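Local coordinates for oxidoreductase, fmn-binding (Shewanella oneidensis, PDB 4AWU), which binds FMN and probably reduces carbon-carbon double bonds with electrons from NADH or NADPH, as an enzyme of the Old Yellow Enzyme family, at residues 35-40 against 81-86; 28-33 against 70-75; 24-29 against 348-353. The protein carries 1 engineered substitution. One frame throughout, in Å; residues are numbered along the deposited sequence.

Contact 1 (35-40 against 81-86). With 4CH (4-chlorophenol), chain F.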
loop_
_atom_site.group_PDB
_atom_site.type_symbol
_atom_site.label_atom_id
_atom_site.label_comp_id
_atom_site.label_asym_id
_atom_site.label_seq_id
_atom_site.Cartn_x
_atom_site.Cartn_y
_atom_site.Cartn_z
ATOM N N ASP A 35 17.690 -5.856 -3.160
ATOM C CA ASP A 35 16.504 -5.111 -2.734
ATOM C C ASP A 35 16.093 -5.489 -1.320
ATOM O O ASP A 35 14.952 -5.888 -1.077
ATOM C CB ASP A 35 15.344 -5.372 -3.689
ATOM C CG ASP A 35 15.642 -4.915 -5.092
ATOM O OD1 ASP A 35 16.283 -3.851 -5.247
ATOM O OD2 ASP A 35 15.243 -5.621 -6.039
ATOM N N VAL A 36 17.027 -5.349 -0.386
ATOM C CA VAL A 36 16.833 -5.821 0.975
ATOM C C VAL A 36 16.507 -4.682 1.930
ATOM O O VAL A 36 17.220 -3.679 1.974
ATOM C CB VAL A 36 18.104 -6.519 1.496
ATOM C CG1 VAL A 36 17.796 -7.297 2.761
ATOM C CG2 VAL A 36 18.679 -7.441 0.433
ATOM N N ALA A 37 15.437 -4.843 2.701
ATOM C CA ALA A 37 15.144 -3.910 3.782
ATOM C C ALA A 37 16.354 -3.869 4.710
ATOM O O ALA A 37 16.971 -4.901 4.989
ATOM C CB ALA A 37 13.895 -4.332 4.532
ATOM N N ASN A 38 16.706 -2.680 5.183
ATOM C CA ASN A 38 18.000 -2.500 5.826
ATOM C C ASN A 38 17.944 -1.667 7.106
ATOM O O ASN A 38 16.868 -1.327 7.603
ATOM C CB ASN A 38 18.967 -1.872 4.824
ATOM C CG ASN A 38 18.445 -0.576 4.264
ATOM O OD1 ASN A 38 17.681 0.120 4.922
ATOM N ND2 ASN A 38 18.841 -0.250 3.039
ATOM N N HIS A 39 19.119 -1.349 7.638
ATOM C CA HIS A 39 19.218 -0.693 8.933
ATOM C C HIS A 39 18.557 0.683 8.964
ATOM O O HIS A 39 17.823 0.996 9.894
ATOM C CB HIS A 39 20.685 -0.564 9.343
ATOM C CG HIS A 39 20.880 0.119 10.659
ATOM N ND1 HIS A 39 20.545 -0.471 11.859
ATOM C CD2 HIS A 39 21.370 1.343 10.965
ATOM C CE1 HIS A 39 20.826 0.358 12.848
ATOM N NE2 HIS A 39 21.328 1.466 12.333
ATOM N N MET A 40 18.821 1.509 7.959
ATOM C CA MET A 40 18.266 2.857 7.956
ATOM C C MET A 40 16.744 2.791 7.868
ATOM O O MET A 40 16.044 3.643 8.415
ATOM C CB MET A 40 18.853 3.702 6.820
ATOM C CG MET A 40 18.449 3.302 5.417
ATOM S SD MET A 40 19.127 4.445 4.189
ATOM C CE MET A 40 20.888 4.155 4.376
ATOM N N ALA A 81 14.726 -11.488 6.263
ATOM C CA ALA A 81 15.555 -11.163 7.420
ATOM C C ALA A 81 15.674 -9.656 7.601
ATOM O O ALA A 81 15.601 -9.151 8.720
ATOM C CB ALA A 81 16.931 -11.789 7.277
ATOM N N GLY A 82 15.859 -8.943 6.496
ATOM C CA GLY A 82 15.917 -7.490 6.536
ATOM C C GLY A 82 14.646 -6.881 7.095
ATOM O O GLY A 82 14.692 -5.952 7.907
ATOM N N TRP A 83 13.499 -7.392 6.657
ATOM C CA TRP A 83 12.224 -6.914 7.177
ATOM C C TRP A 83 12.073 -7.269 8.649
ATOM O O TRP A 83 11.481 -6.517 9.411
ATOM C CB TRP A 83 11.051 -7.497 6.385
ATOM C CG TRP A 83 10.688 -6.712 5.163
ATOM C CD1 TRP A 83 10.565 -7.189 3.894
ATOM C CD2 TRP A 83 10.390 -5.310 5.095
ATOM N NE1 TRP A 83 10.207 -6.177 3.038
ATOM C CE2 TRP A 83 10.094 -5.013 3.750
ATOM C CE3 TRP A 83 10.345 -4.281 6.039
ATOM C CZ2 TRP A 83 9.760 -3.728 3.325
ATOM C CZ3 TRP A 83 10.010 -3.003 5.615
ATOM C CH2 TRP A 83 9.722 -2.741 4.270
ATOM N N ARG A 84 12.608 -8.419 9.050
ATOM C CA ARG A 84 12.514 -8.848 10.443
ATOM C C ARG A 84 13.164 -7.836 11.386
ATOM O O ARG A 84 12.634 -7.527 12.454
ATOM C CB ARG A 84 13.141 -10.239 10.619
ATOM C CG ARG A 84 13.465 -10.606 12.062
ATOM C CD ARG A 84 12.221 -10.702 12.936
ATOM N NE ARG A 84 11.430 -11.894 12.645
ATOM C CZ ARG A 84 10.430 -12.336 13.405
ATOM N NH1 ARG A 84 10.091 -11.693 14.514
ATOM N NH2 ARG A 84 9.766 -13.431 13.056
ATOM N N ILE A 85 14.305 -7.301 10.987
ATOM C CA ILE A 85 14.974 -6.307 11.811
ATOM C C ILE A 85 14.122 -5.043 11.889
ATOM O O ILE A 85 14.057 -4.387 12.933
ATOM C CB ILE A 85 16.380 -5.999 11.283
ATOM C CG1 ILE A 85 17.286 -7.211 11.526
ATOM C CG2 ILE A 85 16.953 -4.765 11.972
ATOM C CD1 ILE A 85 18.613 -7.143 10.820
ATOM N N VAL A 86 13.455 -4.711 10.788
ATOM C CA VAL A 86 12.534 -3.581 10.786
ATOM C C VAL A 86 11.380 -3.820 11.758
ATOM O O VAL A 86 11.084 -2.972 12.593
ATOM C CB VAL A 86 11.955 -3.309 9.384
ATOM C CG1 VAL A 86 10.873 -2.240 9.464
ATOM C CG2 VAL A 86 13.055 -2.887 8.423
HETATM CL CL9 4CH F . 15.866 -9.851 16.029
HETATM C C4 4CH F . 15.089 -11.321 15.563
HETATM C C5 4CH F . 15.620 -12.098 14.542
HETATM C C6 4CH F . 14.993 -13.280 14.172
HETATM C C1 4CH F . 13.833 -13.678 14.824
HETATM O O7 4CH F . 13.205 -14.847 14.462
HETATM C C2 4CH F . 13.303 -12.899 15.843
HETATM C C3 4CH F . 13.931 -11.720 16.213
#

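Contact 2 (28-33 against 70-75). With 4CH (4-chlorophenol), chain E.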
loop_
_atom_site.group_PDB
_atom_site.type_symbol
_atom_site.label_atom_id
_atom_site.label_comp_id
_atom_site.label_asym_id
_atom_site.label_seq_id
_atom_site.Cartn_x
_atom_site.Cartn_y
_atom_site.Cartn_z
ATOM N N SER A 28 12.304 3.760 -1.533
ATOM C CA SER A 28 13.336 3.217 -2.413
ATOM C C SER A 28 14.735 3.329 -1.801
ATOM O O SER A 28 15.665 3.845 -2.422
ATOM C CB SER A 28 13.277 3.931 -3.761
ATOM O OG SER A 28 11.955 3.892 -4.265
ATOM N N ARG A 29 14.876 2.824 -0.582
ATOM C CA ARG A 29 16.147 2.862 0.128
ATOM C C ARG A 29 16.719 1.454 0.274
ATOM O O ARG A 29 17.693 1.257 0.994
ATOM C CB ARG A 29 15.966 3.471 1.523
ATOM C CG ARG A 29 15.482 4.927 1.560
ATOM C CD ARG A 29 16.405 5.841 0.778
ATOM N NE ARG A 29 16.525 7.187 1.348
ATOM C CZ ARG A 29 15.656 8.178 1.169
ATOM N NH1 ARG A 29 14.554 8.000 0.456
ATOM N NH2 ARG A 29 15.890 9.362 1.711
ATOM N N ALA A 30 16.112 0.479 -0.401
ATOM C CA ALA A 30 16.492 -0.922 -0.214
ATOM C C ALA A 30 17.931 -1.151 -0.638
ATOM O O ALA A 30 18.377 -0.628 -1.659
ATOM C CB ALA A 30 15.568 -1.840 -0.989
ATOM N N SER A 31 18.648 -1.947 0.148
ATOM C CA SER A 31 20.053 -2.225 -0.117
ATOM C C SER A 31 20.246 -2.940 -1.443
ATOM O O SER A 31 19.462 -3.817 -1.806
ATOM C CB SER A 31 20.636 -3.068 1.011
ATOM O OG SER A 31 20.774 -2.294 2.183
ATOM N N GLN A 32 21.301 -2.558 -2.157
ATOM C CA GLN A 32 21.640 -3.166 -3.436
ATOM C C GLN A 32 22.977 -3.894 -3.337
ATOM O O GLN A 32 23.902 -3.405 -2.696
ATOM C CB GLN A 32 21.728 -2.094 -4.518
ATOM C CG GLN A 32 20.475 -1.259 -4.642
ATOM C CD GLN A 32 19.284 -2.090 -5.043
ATOM O OE1 GLN A 32 19.292 -2.728 -6.096
ATOM N NE2 GLN A 32 18.252 -2.103 -4.201
ATOM N N PRO A 33 23.079 -5.071 -3.971
ATOM C CA PRO A 33 21.983 -5.706 -4.702
ATOM C C PRO A 33 21.090 -6.496 -3.755
ATOM O O PRO A 33 21.457 -6.687 -2.594
ATOM C CB PRO A 33 22.718 -6.660 -5.640
ATOM C CG PRO A 33 23.893 -7.091 -4.836
ATOM C CD PRO A 33 24.310 -5.879 -4.036
ATOM N N TRP A 70 15.171 -0.101 -6.381
ATOM C CA TRP A 70 15.529 0.011 -4.970
ATOM C C TRP A 70 14.363 -0.127 -4.000
ATOM O O TRP A 70 14.500 0.219 -2.828
ATOM C CB TRP A 70 16.233 1.339 -4.700
ATOM C CG TRP A 70 17.231 1.722 -5.740
ATOM C CD1 TRP A 70 18.055 0.888 -6.440
ATOM C CD2 TRP A 70 17.502 3.042 -6.212
ATOM N NE1 TRP A 70 18.829 1.612 -7.314
ATOM C CE2 TRP A 70 18.505 2.938 -7.195
ATOM C CE3 TRP A 70 16.996 4.305 -5.897
ATOM C CZ2 TRP A 70 19.009 4.048 -7.863
ATOM C CZ3 TRP A 70 17.497 5.402 -6.562
ATOM C CH2 TRP A 70 18.494 5.267 -7.532
ATOM N N THR A 71 13.223 -0.630 -4.462
ATOM C CA THR A 71 12.139 -0.933 -3.531
ATOM C C THR A 71 12.426 -2.291 -2.903
ATOM O O THR A 71 12.961 -3.178 -3.564
ATOM C CB THR A 71 10.754 -0.915 -4.212
ATOM O OG1 THR A 71 10.702 -1.895 -5.255
ATOM C CG2 THR A 71 10.472 0.459 -4.793
ATOM N N PRO A 72 12.091 -2.452 -1.613
ATOM C CA PRO A 72 12.405 -3.695 -0.904
ATOM C C PRO A 72 11.504 -4.843 -1.326
ATOM O O PRO A 72 10.299 -4.651 -1.503
ATOM C CB PRO A 72 12.128 -3.337 0.555
ATOM C CG PRO A 72 11.056 -2.303 0.473
ATOM C CD PRO A 72 11.417 -1.479 -0.734
ATOM N N GLY A 73 12.081 -6.028 -1.474
ATOM C CA GLY A 73 11.301 -7.210 -1.776
ATOM C C GLY A 73 10.928 -7.962 -0.512
ATOM O O GLY A 73 11.382 -7.629 0.584
ATOM N N ILE A 74 10.099 -8.989 -0.662
ATOM C CA ILE A 74 9.704 -9.797 0.479
ATOM C C ILE A 74 9.614 -11.272 0.092
ATOM O O ILE A 74 8.773 -12.008 0.604
ATOM C CB ILE A 74 8.378 -9.288 1.083
ATOM C CG1 ILE A 74 8.076 -9.986 2.411
ATOM C CG2 ILE A 74 7.224 -9.451 0.097
ATOM C CD1 ILE A 74 7.118 -9.212 3.284
ATOM N N TYR A 75 10.503 -11.704 -0.801
ATOM C CA TYR A 75 10.474 -13.089 -1.269
ATOM C C TYR A 75 11.772 -13.882 -1.060
ATOM O O TYR A 75 11.738 -15.113 -1.034
ATOM C CB TYR A 75 10.023 -13.154 -2.735
ATOM C CG TYR A 75 10.855 -12.344 -3.700
ATOM C CD1 TYR A 75 11.964 -12.897 -4.332
ATOM C CD2 TYR A 75 10.520 -11.028 -3.999
ATOM C CE1 TYR A 75 12.723 -12.158 -5.220
ATOM C CE2 TYR A 75 11.274 -10.283 -4.884
ATOM C CZ TYR A 75 12.373 -10.852 -5.491
ATOM O OH TYR A 75 13.119 -10.111 -6.377
HETATM CL CL9 4CH E . 13.304 9.339 -8.162
HETATM C C4 4CH E . 12.998 7.672 -7.833
HETATM C C5 4CH E . 14.058 6.797 -7.639
HETATM C C6 4CH E . 13.804 5.463 -7.351
HETATM C C1 4CH E . 12.495 5.016 -7.263
HETATM O O7 4CH E . 12.244 3.702 -6.950
HETATM C C2 4CH E . 11.435 5.887 -7.458
HETATM C C3 4CH E . 11.687 7.220 -7.743
HETATM O O HOH W 1 16.677 -2.043 -7.695
#

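Contact 3 (24-29 against 348-353). Engineered in segment 24-29: Leu25 (natural residue Met). With FMN (flavin mononucleotide), chain B; 4CH (4-chlorophenol), chain E; 4CH (4-chlorophenol), chain D.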
loop_
_atom_site.group_PDB
_atom_site.type_symbol
_atom_site.label_atom_id
_atom_site.label_comp_id
_atom_site.label_asym_id
_atom_site.label_seq_id
_atom_site.Cartn_x
_atom_site.Cartn_y
_atom_site.Cartn_z
ATOM N N PRO A 24 1.512 3.290 3.621
ATOM C CA PRO A 24 2.660 2.859 2.823
ATOM C C PRO A 24 3.319 4.040 2.135
ATOM O O PRO A 24 2.639 4.832 1.480
ATOM C CB PRO A 24 2.039 1.925 1.782
ATOM C CG PRO A 24 0.726 1.531 2.329
ATOM C CD PRO A 24 0.256 2.660 3.186
ATOM N N LEU A 25 4.633 4.152 2.288
ATOM C CA LEU A 25 5.390 5.218 1.652
ATOM C C LEU A 25 6.686 4.664 1.072
ATOM O O LEU A 25 7.671 4.475 1.781
ATOM C CB LEU A 25 5.693 6.334 2.653
ATOM C CG LEU A 25 4.468 7.034 3.242
ATOM C CD1 LEU A 25 4.838 7.690 4.561
ATOM C CD2 LEU A 25 3.892 8.061 2.270
ATOM N N THR A 26 6.659 4.391 -0.226
ATOM C CA THR A 26 7.836 3.992 -0.977
ATOM C C THR A 26 8.939 5.024 -0.802
ATOM O O THR A 26 8.744 6.204 -1.086
ATOM C CB THR A 26 7.487 3.839 -2.470
ATOM O OG1 THR A 26 6.616 2.716 -2.634
ATOM C CG2 THR A 26 8.735 3.641 -3.315
ATOM N N ARG A 27 10.090 4.574 -0.312
ATOM C CA ARG A 27 11.245 5.446 -0.138
ATOM C C ARG A 27 12.435 4.952 -0.961
ATOM O O ARG A 27 13.451 5.634 -1.071
ATOM C CB ARG A 27 11.625 5.538 1.338
ATOM C CG ARG A 27 10.469 5.891 2.266
ATOM C CD ARG A 27 9.765 7.186 1.860
ATOM N NE ARG A 27 10.705 8.298 1.758
ATOM C CZ ARG A 27 11.139 9.014 2.791
ATOM N NH1 ARG A 27 10.714 8.751 4.018
ATOM N NH2 ARG A 27 12.002 9.996 2.599
ATOM N N SER A 28 12.304 3.760 -1.533
ATOM C CA SER A 28 13.336 3.217 -2.413
ATOM C C SER A 28 14.735 3.329 -1.801
ATOM O O SER A 28 15.665 3.845 -2.422
ATOM C CB SER A 28 13.277 3.931 -3.761
ATOM O OG SER A 28 11.955 3.892 -4.265
ATOM N N ARG A 29 14.876 2.824 -0.582
ATOM C CA ARG A 29 16.147 2.862 0.128
ATOM C C ARG A 29 16.719 1.454 0.274
ATOM O O ARG A 29 17.693 1.257 0.994
ATOM C CB ARG A 29 15.966 3.471 1.523
ATOM C CG ARG A 29 15.482 4.927 1.560
ATOM C CD ARG A 29 16.405 5.841 0.778
ATOM N NE ARG A 29 16.525 7.187 1.348
ATOM C CZ ARG A 29 15.656 8.178 1.169
ATOM N NH1 ARG A 29 14.554 8.000 0.456
ATOM N NH2 ARG A 29 15.890 9.362 1.711
ATOM N N THR A 348 14.348 14.108 -1.687
ATOM C CA THR A 348 14.899 12.972 -0.947
ATOM C C THR A 348 13.833 11.939 -0.585
ATOM O O THR A 348 14.049 11.090 0.282
ATOM C CB THR A 348 15.611 13.431 0.330
ATOM O OG1 THR A 348 14.746 14.300 1.067
ATOM C CG2 THR A 348 16.901 14.167 -0.014
ATOM N N LEU A 349 12.691 12.010 -1.256
ATOM C CA LEU A 349 11.648 11.010 -1.077
ATOM C C LEU A 349 12.151 9.625 -1.463
ATOM O O LEU A 349 11.935 8.659 -0.737
ATOM C CB LEU A 349 10.417 11.359 -1.915
ATOM C CG LEU A 349 9.506 12.460 -1.373
ATOM C CD1 LEU A 349 8.370 12.740 -2.349
ATOM C CD2 LEU A 349 8.951 12.084 -0.009
ATOM N N PHE A 350 12.828 9.533 -2.605
ATOM C CA PHE A 350 13.216 8.240 -3.158
ATOM C C PHE A 350 14.719 8.146 -3.361
ATOM O O PHE A 350 15.346 9.073 -3.878
ATOM C CB PHE A 350 12.523 8.014 -4.502
ATOM C CG PHE A 350 11.060 8.344 -4.494
ATOM C CD1 PHE A 350 10.155 7.513 -3.861
ATOM C CD2 PHE A 350 10.588 9.478 -5.131
ATOM C CE1 PHE A 350 8.812 7.809 -3.854
ATOM C CE2 PHE A 350 9.246 9.780 -5.127
ATOM C CZ PHE A 350 8.355 8.946 -4.487
ATOM N N GLY A 351 15.289 7.019 -2.955
ATOM C CA GLY A 351 16.694 6.755 -3.177
ATOM C C GLY A 351 17.563 7.474 -2.173
ATOM O O GLY A 351 17.067 8.143 -1.264
ATOM N N GLY A 352 18.871 7.342 -2.339
ATOM C CA GLY A 352 19.806 7.980 -1.440
ATOM C C GLY A 352 19.940 7.189 -0.159
ATOM O O GLY A 352 19.750 5.971 -0.138
ATOM N N GLY A 353 20.258 7.890 0.921
ATOM C CA GLY A 353 20.524 7.247 2.189
ATOM C C GLY A 353 19.694 7.833 3.308
ATOM O O GLY A 353 18.512 8.135 3.129
HETATM N N1 FMN B . 0.672 4.298 -1.302
HETATM C C2 FMN B . 0.718 2.926 -1.381
HETATM O O2 FMN B . -0.341 2.300 -1.364
HETATM N N3 FMN B . 1.928 2.267 -1.481
HETATM C C4 FMN B . 3.105 2.981 -1.575
HETATM O O4 FMN B . 4.186 2.399 -1.489
HETATM C C4A FMN B . 3.055 4.366 -1.475
HETATM N N5 FMN B . 4.209 5.098 -1.547
HETATM C C5A FMN B . 4.166 6.467 -1.471
HETATM C C6 FMN B . 5.357 7.176 -1.475
HETATM C C7 FMN B . 5.346 8.558 -1.338
HETATM C C7M FMN B . 6.653 9.291 -1.347
HETATM C C8 FMN B . 4.128 9.230 -1.240
HETATM C C8M FMN B . 4.096 10.719 -1.048
HETATM C C9 FMN B . 2.937 8.513 -1.214
HETATM C C9A FMN B . 2.956 7.122 -1.290
HETATM N N10 FMN B . 1.782 6.395 -1.288
HETATM C C10 FMN B . 1.835 5.022 -1.363
HETATM C "C1'" FMN B . 0.463 7.054 -1.019
HETATM C "C2'" FMN B . 0.397 7.377 0.474
HETATM O "O2'" FMN B . 0.361 6.165 1.200
HETATM C "C3'" FMN B . -0.823 8.218 0.845
HETATM O "O3'" FMN B . -1.996 7.467 0.617
HETATM C "C4'" FMN B . -0.849 9.523 0.049
HETATM O "O4'" FMN B . 0.404 10.170 0.151
HETATM C "C5'" FMN B . -1.934 10.490 0.516
HETATM O "O5'" FMN B . -1.809 10.761 1.896
HETATM P P FMN B . -1.163 12.147 2.417
HETATM O O1P FMN B . 0.299 12.145 2.037
HETATM O O2P FMN B . -1.859 13.313 1.758
HETATM O O3P FMN B . -1.342 12.216 3.912
HETATM CL CL9 4CH E . 13.304 9.339 -8.162
HETATM C C4 4CH E . 12.998 7.672 -7.833
HETATM C C5 4CH E . 14.058 6.797 -7.639
HETATM C C6 4CH E . 13.804 5.463 -7.351
HETATM C C1 4CH E . 12.495 5.016 -7.263
HETATM O O7 4CH E . 12.244 3.702 -6.950
HETATM C C2 4CH E . 11.435 5.887 -7.458
HETATM C C3 4CH E . 11.687 7.220 -7.743
HETATM CL CL9 4CH D . 5.818 6.453 -4.899
HETATM C C4 4CH D . 4.356 5.547 -4.805
HETATM C C5 4CH D . 4.426 4.170 -4.860
HETATM C C6 4CH D . 3.268 3.420 -4.777
HETATM C C1 4CH D . 2.045 4.052 -4.648
HETATM O O7 4CH D . 0.911 3.286 -4.559
HETATM C C2 4CH D . 1.968 5.437 -4.591
HETATM C C3 4CH D . 3.131 6.188 -4.676
#

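Contact 1 (35-40 against 81-86)
Ala37 sets its CB over the centre of the Trp83 indole, 3.9 Å from the centroid of the six-membered ring and only 18° off the ring normal, a CH-pi contact. Trp83 turns CG away from its carbonyl carbon (chi1 -86°), which swings the indole across the end of the methyl group and presents a face to it. Val86 CG2 adds a looser apolar contact, 4.2 Å from Ala37 CB. Beside the tryptophan, Gly82 lets the backbones come together: with no CB between them, its CA makes a CH...O contact of 3.2 Å with Ala37 O. The next residue, Asn38, points away; it is the N-cap of helix 39-47, with OD1 receiving Met41 N while ND2 reaches Arg29 O and Ser31 OG. On a different side of helix 77-93, Arg84 bends at chi2 and chi3, laying its chain along a 4-chlorophenol, CG 3.6 Å from C5 and one guanidinium face over C2. NH1 forms a salt bridge with Glu88 OE2 and NH2 a hydrogen bond to Glu172 O, and an alanine here would probably leave the Glu88 carboxylate without its charged mate and the phenol without the guanidinium face packed against it. Trp83 NE1 is bonded to Thr59 OG1 of strand 53-60, so the indole links the start of one outer helix and the flank of the next to the inner strand, as expected of the helical layer of a TIM barrel.

Contact 2 (28-33 against 70-75)
Ala30 and Trp70 meet through one backbone bond, Ala30 N to Trp70 O at 2.9 Å. The tight part of the contact is built round this carbonyl: Ser28 CA also approaches Trp70 O, in a CH...O contact of 3.2 Å, and Ala30 CB is pressed against the peptide that follows, 3.6 Å from Pro72 N and 4.1 Å from Pro72 CB. Thr71 turns its methyl CG2 to Ser28 OG, while its hydroxyl is taken by Gln60. Ser28, Ala30, Thr71 and Pro72 are buried.

The outer side is looser. There the exposed Gln32 folds back at chi2 (-63°), so that its side chain crosses that of Trp70 at about a right angle, the amide and indole planes 58° apart and CD lying 3.5 Å from Trp70 CD1. Its NE2 gives a nearly straight bond to Ala30 O, arriving from above the carbonyl plane, and a second one to Asp35 OD1; a water joins Gln32 OE1 to Trp70 N. Amide rotation is thereby fixed at both ends.

On the six-membered ring of the indole, Trp70 CE3 comes 3.7 Å from C6 of a 4-chlorophenol whose hydroxyl O7 accepts from Ser28 OG at 2.7 Å and also bonds to Ala69 O. The two loops follow the first and second barrel strands, and together they form part of a ligand pocket at the strand-end rim of the TIM barrel.

Contact 3 (24-29 against 348-353)
The two loop backbones approach closest at Arg27 and Phe350, whose CA atoms are 4.6 Å apart, and are joined by Gly351 N giving to Arg27 O. In this Old Yellow Enzyme-like TIM barrel the loop after the first strand thus meets the C-terminal loop beside the flavin. Two buried arginines carry the polar side. Arg27 bends at chi2 and chi3, bringing NE onto a lone pair of Leu349 O at 2.8 Å, in the carbonyl plane, while NH2 reaches Thr348 O and Gly356 O. Arg29 does more: NE and NH2 together take Gly353 O side-on, NE at 2.8 Å, and NH1 and NH2 take Thr348 O end-on. NH1 also donates to Arg27 O, within 1° of the guanidinium plane. Thr348 O therefore receives three nitrogens from the two arginines, so the backbone oxygens of 348-353 are drawn round this positive pair, which would probably be stabilised by their carbonyl dipoles. Gly351 and Gly352 have positive phi, which favours glycine as the chain curls round Arg29.

The apolar side faces the ligands. Phe350 places its ring between two 4-chlorophenols: CG is 3.5 Å from C3 of the one that also meets Ser28, and CE1 3.4 Å from the chlorine of the other, which lies over the flavin and is bonded to His181 and Asn184. CZ touches flavin methyl C7M. The engineered Leu25 puts CD2 on the other face of the isoalloxazine, against C9 and C8. FMN O2' donates to Pro24 O, and Thr26 grips the flavin twice, its backbone N bonding to N5 and its OG1 to O4 at 2.7 Å.

From the N terminus, the chain leaves barrel strand 20-22 and enters a long loop that serves all three contacts in turn. Residues 24-29 pair with the far C-terminal loop, so contact 3 closes a loop of 318 residues holding barrel strands two to eight, with contact 1 nested inside it. Contact 2 starts from the same stretch, sharing Ser28 and Arg29, and closes a short loop holding helix 39-47 and strand 53-60. Contact 1 begins within that loop and ends beyond it, on helix 77-93, so contacts 1 and 2 cross. A probable hydrogen bond between Val36 O and Ser31 N joins them, and the 4-chlorophenol of chain E is touched by contacts 2 and 3.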